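Genome polyprotein (Rhinovirus C, PDB 6KU8) is a picornaviral 3C cysteine protease that probably cleaves the viral polyprotein, captured here with the peptide-like inhibitor rupintrivir in its substrate cleft. Local coordinates at residues A[64-67]-A[71-74]; A[126-131]-A[136-141]. All coordinates share one frame; numbering follows the deposited sequence.

In the fold
Interaction 1 comes first along the chain and closes before interaction 2 opens, and their centres lie about 11 Å apart. Interaction 1 turns the end of strand 55-66 back toward strand 75-80, both members of the six-stranded antiparallel barrel. Interaction 2 lies in the other sheet, where strand 115-130 pairs with strand 138-141. The two meet directly: Asp72 O is 2.9 Å from Cys136 N, a probable hydrogen bond, and the side chain of Asp67 packs on Cys136 and Arg137. Both also touch the fluorobenzyl ring of rupintrivir, so the two halves of this chymotrypsin-like fold converge on the cleft, Glu74 supplied by one and Leu130 and Ser131 by the other.

Interaction 1: A[64-67]-A[71-74]; sequences ILTD and TDTE. With AG7 (4-{2-(4-fluoro-benzyl)-6-methyl-5-[(5-methyl-isoxazole-3-carbonyl)-amino]-4-oxo-heptanoylamino}-5-(2-oxo-pyrrolidin-3-yl)-pentanoic acid ethyl ester), chain B.
Leu65 O is gripped by three donors: Thr73 N, at 3.0 Å and nearly straight (171° at the hydrogen), the hydroxyl Thr73 OG1, and a water. The two threonine donors reach it from the same face of its peptide plane, the amide only moderately tilted and the hydroxyl, 3.0 Å from OG1 to Leu65 O, well above the plane. With chi1 at 67°, OG1 sits between the backbone N and carbonyl carbon of Thr73, where hydroxyl and amide can share one acceptor; a threonine suits because its methyl CG2 still packs against the Leu65 carbonyl. The water also donates to Asp72 OD1 and accepts from Glu74 N, tying the corner of the chain to the strand.

At the turn end, Asp67 and Thr71 hold each other. Thr71 N meets Asp67 OD1 at 2.9 Å from above the carboxylate plane, while Asp67 N donates to Thr71 O at 3.0 Å. OD1 also takes the amide of Asn69, an Asx turn that makes aspartate apt here. A second water bridges Asp67 OD2, at 2.7 Å, to Thr71 OG1. Between these ends Thr66 pairs with Asp72 as a non-hydrogen-bonded antiparallel pair, and Thr66 OG1 adds a weak bond to Thr71 O.

Beyond the corner, Glu74 lays its carboxylate carbon CD 3.5 Å from AG7 C08 on the fluorobenzyl ring, and its OE2 is hydrogen-bonded to His43 ND1, consistent with the Cys-His-Glu triad of 3C proteases. Asp72 OD2 is hydrogen-bonded to Asn133 ND2, and Asp67, Thr71 and Thr73 all pack on Cys136, so strand 133-136 flanks the turn while strand 75-80 continues from it.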
# COMPACT_ATOMS: atom_id res chain seq x y z
N ILE A 64 4.60 2.33 -12.62
CA ILE A 64 5.31 2.90 -11.48
C ILE A 64 4.88 4.36 -11.40
O ILE A 64 5.21 5.16 -12.27
CB ILE A 64 6.82 2.74 -11.64
CG1 ILE A 64 7.18 1.25 -11.71
CG2 ILE A 64 7.57 3.42 -10.51
CD1 ILE A 64 8.61 0.96 -12.13
N LEU A 65 4.12 4.71 -10.36
CA LEU A 65 3.51 6.02 -10.29
C LEU A 65 4.49 7.08 -9.81
O LEU A 65 5.26 6.87 -8.86
CB LEU A 65 2.29 6.00 -9.37
CG LEU A 65 1.13 5.13 -9.88
CD1 LEU A 65 -0.04 5.16 -8.89
CD2 LEU A 65 0.69 5.58 -11.28
N THR A 66 4.39 8.24 -10.43
CA THR A 66 5.30 9.35 -10.24
C THR A 66 4.46 10.61 -10.12
O THR A 66 3.31 10.63 -10.56
CB THR A 66 6.29 9.38 -11.42
OG1 THR A 66 7.63 9.30 -10.95
CG2 THR A 66 6.08 10.59 -12.30
N ASP A 67 5.01 11.66 -9.50
CA ASP A 67 4.33 12.95 -9.56
C ASP A 67 4.71 13.65 -10.87
O ASP A 67 5.44 13.11 -11.69
CB ASP A 67 4.64 13.78 -8.30
CG ASP A 67 6.07 14.32 -8.27
OD1 ASP A 67 6.89 14.00 -9.15
OD2 ASP A 67 6.37 15.09 -7.34
N THR A 71 9.04 12.20 -9.68
CA THR A 71 9.48 11.68 -8.39
C THR A 71 8.61 10.48 -8.00
O THR A 71 7.38 10.55 -8.09
CB THR A 71 9.40 12.76 -7.31
OG1 THR A 71 10.20 13.88 -7.71
CG2 THR A 71 9.91 12.22 -5.97
N ASP A 72 9.26 9.40 -7.57
CA ASP A 72 8.54 8.21 -7.14
C ASP A 72 7.51 8.52 -6.07
O ASP A 72 7.79 9.24 -5.11
CB ASP A 72 9.53 7.19 -6.58
CG ASP A 72 10.24 6.43 -7.66
OD1 ASP A 72 9.56 6.03 -8.63
OD2 ASP A 72 11.46 6.22 -7.54
N THR A 73 6.31 7.97 -6.23
CA THR A 73 5.35 7.93 -5.13
C THR A 73 5.56 6.71 -4.23
O THR A 73 4.96 6.65 -3.16
CB THR A 73 3.91 7.90 -5.65
OG1 THR A 73 3.68 6.65 -6.33
CG2 THR A 73 3.64 9.05 -6.60
N GLU A 74 6.37 5.74 -4.65
CA GLU A 74 6.57 4.44 -4.01
C GLU A 74 5.38 3.52 -4.27
O GLU A 74 5.34 2.40 -3.73
CB GLU A 74 6.79 4.55 -2.49
CG GLU A 74 8.12 4.05 -1.96
CD GLU A 74 8.76 2.92 -2.78
OE1 GLU A 74 9.47 3.23 -3.75
OE2 GLU A 74 8.60 1.74 -2.42
C01 AG7 B . 13.29 2.27 4.56
C02 AG7 B . 13.40 1.37 3.34
O03 AG7 B . 12.35 2.32 5.31
C04 AG7 B . 12.08 0.81 2.83
C05 AG7 B . 12.43 0.34 1.43
C06 AG7 B . 12.44 1.52 0.45
C07 AG7 B . 11.36 2.39 0.39
C08 AG7 B . 11.37 3.45 -0.49
C09 AG7 B . 12.46 3.66 -1.33
C10 AG7 B . 13.54 2.79 -1.28
C11 AG7 B . 13.53 1.72 -0.39
N12 AG7 B . 10.35 -0.53 4.27
C13 AG7 B . 10.16 -1.60 5.27
C14 AG7 B . 9.43 -0.92 6.41
C15 AG7 B . 10.42 0.02 7.20
C16 AG7 B . 9.73 0.42 8.60
N17 AG7 B . 10.65 0.41 9.55
O18 AG7 B . 8.58 0.69 8.74
C19 AG7 B . 9.46 -2.91 4.86
C20 AG7 B . 9.75 -3.25 3.39
C21 AG7 B . 10.87 -4.25 3.58
O22 AG7 B . 11.95 -4.29 2.71
O23 AG7 B . 10.80 -4.96 4.52
C47 AG7 B . 11.71 -0.30 3.81
O48 AG7 B . 12.57 -1.00 4.24
C50 AG7 B . 12.89 -5.25 3.11
C53 AG7 B . 13.84 -5.49 1.94
C57 AG7 B . 14.54 3.12 4.71
N58 AG7 B . 14.34 4.09 5.71
C59 AG7 B . 14.96 5.36 5.54
O60 AG7 B . 15.63 5.71 4.63
C78 AG7 B . 15.72 2.26 5.17
C81 AG7 B . 17.06 3.01 5.13
F1 AG7 B . 12.46 4.72 -2.20
C82 AG7 B . 15.45 1.72 6.58
C83 AG7 B . 11.99 0.01 8.94
C84 AG7 B . 11.57 -0.60 7.52
C1 AG7 B . 14.65 6.19 6.73
O HOH W 1 7.00 4.94 -7.39
O HOH W 2 8.83 16.06 -6.64

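Interaction 2: A[126-131]-A[136-141]; sequences GEVNLS and CRLLKY. With AG7 (4-{2-(4-fluoro-benzyl)-6-methyl-5-[(5-methyl-isoxazole-3-carbonyl)-amino]-4-oxo-heptanoylamino}-5-(2-oxo-pyrrolidin-3-yl)-pentanoic acid ethyl ester), chain B.
Leu138 reaches from its strand across Gly126 to Val128 and Leu130. Its CB lies 3.5 Å from Gly126 O, and CG stays near the same oxygen. Chi1 puts CG beside the backbone N, and chi2 near 172° extends CD1 away from CA toward Val128 and Leu130. CD1 meets Val128 CB at 3.8 Å, the two side chains crossing at about a right angle, and then touches Leu130 CD1 at 4.0 Å, where the leucines meet tip to tip. Leucine suits both places because its branch at CG puts an apolar methyl at the end of a side chain long enough to span the gap between the diverging strands. Leu138 also packs on Val165 of strand 159-167.

Between the two segments the backbones are joined at one place, the Gly126-Leu138 antiparallel hydrogen-bonded pair. Leu138 N donates to Gly126 O at 3.1 Å, but the return bond, Gly126 N to Leu138 O, is weak at 3.4 Å. The strand directions then diverge, 79° apart, so the remaining contact passes to side chains. Gly126 has a positive phi of 92°, at which a CB would press on the preceding carbonyl oxygen; glycine suits this backbone conformation.

Leu130 also touches the inhibitor: its CB lies 3.5 Å from AG7 C08 of the fluorobenzyl ring, and the CD1 that meets Leu138 is close to the same carbon. Ser131 N donates to AG7 O60 at 2.8 Å, probably mimicking the backbone bond to a peptide substrate. The chemistry is thus divided: Leu130 presents carbon to the fluorobenzyl ring, with Leu138 and Val128 packed behind it, while a backbone amide reads the ligand's polar chain.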
# COMPACT_ATOMS: atom_id res chain seq x y z
N GLY A 126 4.81 15.39 2.68
CA GLY A 126 5.61 15.84 1.57
C GLY A 126 6.63 14.82 1.11
O GLY A 126 6.36 13.61 1.11
N GLU A 127 7.80 15.31 0.72
CA GLU A 127 8.84 14.51 0.11
C GLU A 127 9.92 14.17 1.13
O GLU A 127 10.36 15.02 1.90
CB GLU A 127 9.44 15.25 -1.09
CG GLU A 127 10.52 14.50 -1.84
CD GLU A 127 10.89 15.18 -3.15
OE1 GLU A 127 10.01 15.84 -3.75
OE2 GLU A 127 12.05 15.05 -3.59
N VAL A 128 10.33 12.90 1.14
CA VAL A 128 11.38 12.41 2.02
C VAL A 128 12.23 11.46 1.19
O VAL A 128 11.71 10.75 0.32
CB VAL A 128 10.82 11.66 3.26
CG1 VAL A 128 11.97 11.24 4.21
CG2 VAL A 128 9.81 12.51 3.98
N ASN A 129 13.54 11.47 1.44
CA ASN A 129 14.43 10.50 0.82
C ASN A 129 14.39 9.21 1.64
O ASN A 129 14.81 9.19 2.81
CB ASN A 129 15.86 11.03 0.72
CG ASN A 129 16.02 12.02 -0.41
OD1 ASN A 129 15.06 12.70 -0.81
ND2 ASN A 129 17.23 12.10 -0.95
N LEU A 130 13.86 8.15 1.04
CA LEU A 130 13.79 6.84 1.66
C LEU A 130 14.88 5.98 1.02
O LEU A 130 14.82 5.70 -0.18
CB LEU A 130 12.41 6.22 1.46
CG LEU A 130 11.22 7.06 1.94
CD1 LEU A 130 9.90 6.35 1.65
CD2 LEU A 130 11.36 7.34 3.42
N SER A 131 15.87 5.59 1.81
CA SER A 131 17.00 4.79 1.33
C SER A 131 17.65 5.41 0.10
O SER A 131 17.93 4.75 -0.90
CB SER A 131 16.56 3.35 1.04
OG SER A 131 16.04 2.73 2.20
N CYS A 136 7.72 11.18 -2.98
CA CYS A 136 6.81 12.30 -2.77
C CYS A 136 5.48 11.84 -2.18
O CYS A 136 5.20 10.64 -2.05
CB CYS A 136 6.57 13.04 -4.10
SG CYS A 136 5.67 12.04 -5.30
N ARG A 137 4.65 12.82 -1.81
CA ARG A 137 3.26 12.57 -1.42
C ARG A 137 3.14 11.56 -0.28
O ARG A 137 2.22 10.74 -0.25
CB ARG A 137 2.44 12.12 -2.62
CG ARG A 137 2.43 13.13 -3.79
CD ARG A 137 1.60 12.64 -4.96
NE ARG A 137 1.51 13.65 -6.01
CZ ARG A 137 1.10 13.41 -7.25
NH1 ARG A 137 0.73 12.19 -7.62
NH2 ARG A 137 1.09 14.41 -8.14
N LEU A 138 4.06 11.63 0.67
CA LEU A 138 4.03 10.74 1.83
C LEU A 138 3.12 11.31 2.92
O LEU A 138 3.06 12.52 3.11
CB LEU A 138 5.43 10.53 2.39
CG LEU A 138 6.32 9.65 1.52
CD1 LEU A 138 7.73 9.69 2.09
CD2 LEU A 138 5.76 8.23 1.48
N LEU A 139 2.42 10.41 3.61
CA LEU A 139 1.73 10.71 4.86
C LEU A 139 2.56 10.10 6.00
O LEU A 139 3.12 9.01 5.84
CB LEU A 139 0.31 10.13 4.85
CG LEU A 139 -0.56 10.39 3.61
CD1 LEU A 139 -1.94 9.72 3.71
CD2 LEU A 139 -0.68 11.89 3.39
N LYS A 140 2.67 10.81 7.13
CA LYS A 140 3.51 10.36 8.23
C LYS A 140 2.67 10.06 9.46
O LYS A 140 1.69 10.75 9.74
CB LYS A 140 4.60 11.39 8.57
CG LYS A 140 5.66 10.86 9.57
CD LYS A 140 5.75 11.65 10.87
CE LYS A 140 4.47 12.34 11.23
NZ LYS A 140 4.66 13.35 12.32
N TYR A 141 3.06 9.02 10.21
CA TYR A 141 2.39 8.68 11.45
C TYR A 141 3.43 8.40 12.52
O TYR A 141 4.49 7.81 12.25
CB TYR A 141 1.42 7.47 11.29
CG TYR A 141 1.73 6.58 10.09
CD1 TYR A 141 2.35 5.35 10.24
CD2 TYR A 141 1.40 6.99 8.81
CE1 TYR A 141 2.64 4.55 9.14
CE2 TYR A 141 1.69 6.21 7.71
CZ TYR A 141 2.31 5.00 7.87
OH TYR A 141 2.59 4.22 6.77
C01 AG7 B . 13.29 2.27 4.56
C02 AG7 B . 13.40 1.37 3.34
O03 AG7 B . 12.35 2.32 5.31
C04 AG7 B . 12.08 0.81 2.83
C05 AG7 B . 12.43 0.34 1.43
C06 AG7 B . 12.44 1.52 0.45
C07 AG7 B . 11.36 2.39 0.39
C08 AG7 B . 11.37 3.45 -0.49
C09 AG7 B . 12.46 3.66 -1.33
C10 AG7 B . 13.54 2.79 -1.28
C11 AG7 B . 13.53 1.72 -0.39
N12 AG7 B . 10.35 -0.53 4.27
C13 AG7 B . 10.16 -1.60 5.27
C14 AG7 B . 9.43 -0.92 6.41
C15 AG7 B . 10.42 0.02 7.20
C16 AG7 B . 9.73 0.42 8.60
N17 AG7 B . 10.65 0.41 9.55
O18 AG7 B . 8.58 0.69 8.74
C19 AG7 B . 9.46 -2.91 4.86
C20 AG7 B . 9.75 -3.25 3.39
C21 AG7 B . 10.87 -4.25 3.58
O22 AG7 B . 11.95 -4.29 2.71
O23 AG7 B . 10.80 -4.96 4.52
C47 AG7 B . 11.71 -0.30 3.81
O48 AG7 B . 12.57 -1.00 4.24
C50 AG7 B . 12.89 -5.25 3.11
C53 AG7 B . 13.84 -5.49 1.94
C57 AG7 B . 14.54 3.12 4.71
N58 AG7 B . 14.34 4.09 5.71
C59 AG7 B . 14.96 5.36 5.54
O60 AG7 B . 15.63 5.71 4.63
C78 AG7 B . 15.72 2.26 5.17
C81 AG7 B . 17.06 3.01 5.13
F1 AG7 B . 12.46 4.72 -2.20
C82 AG7 B . 15.45 1.72 6.58
C83 AG7 B . 11.99 0.01 8.94
C84 AG7 B . 11.57 -0.60 7.52
C1 AG7 B . 14.65 6.19 6.73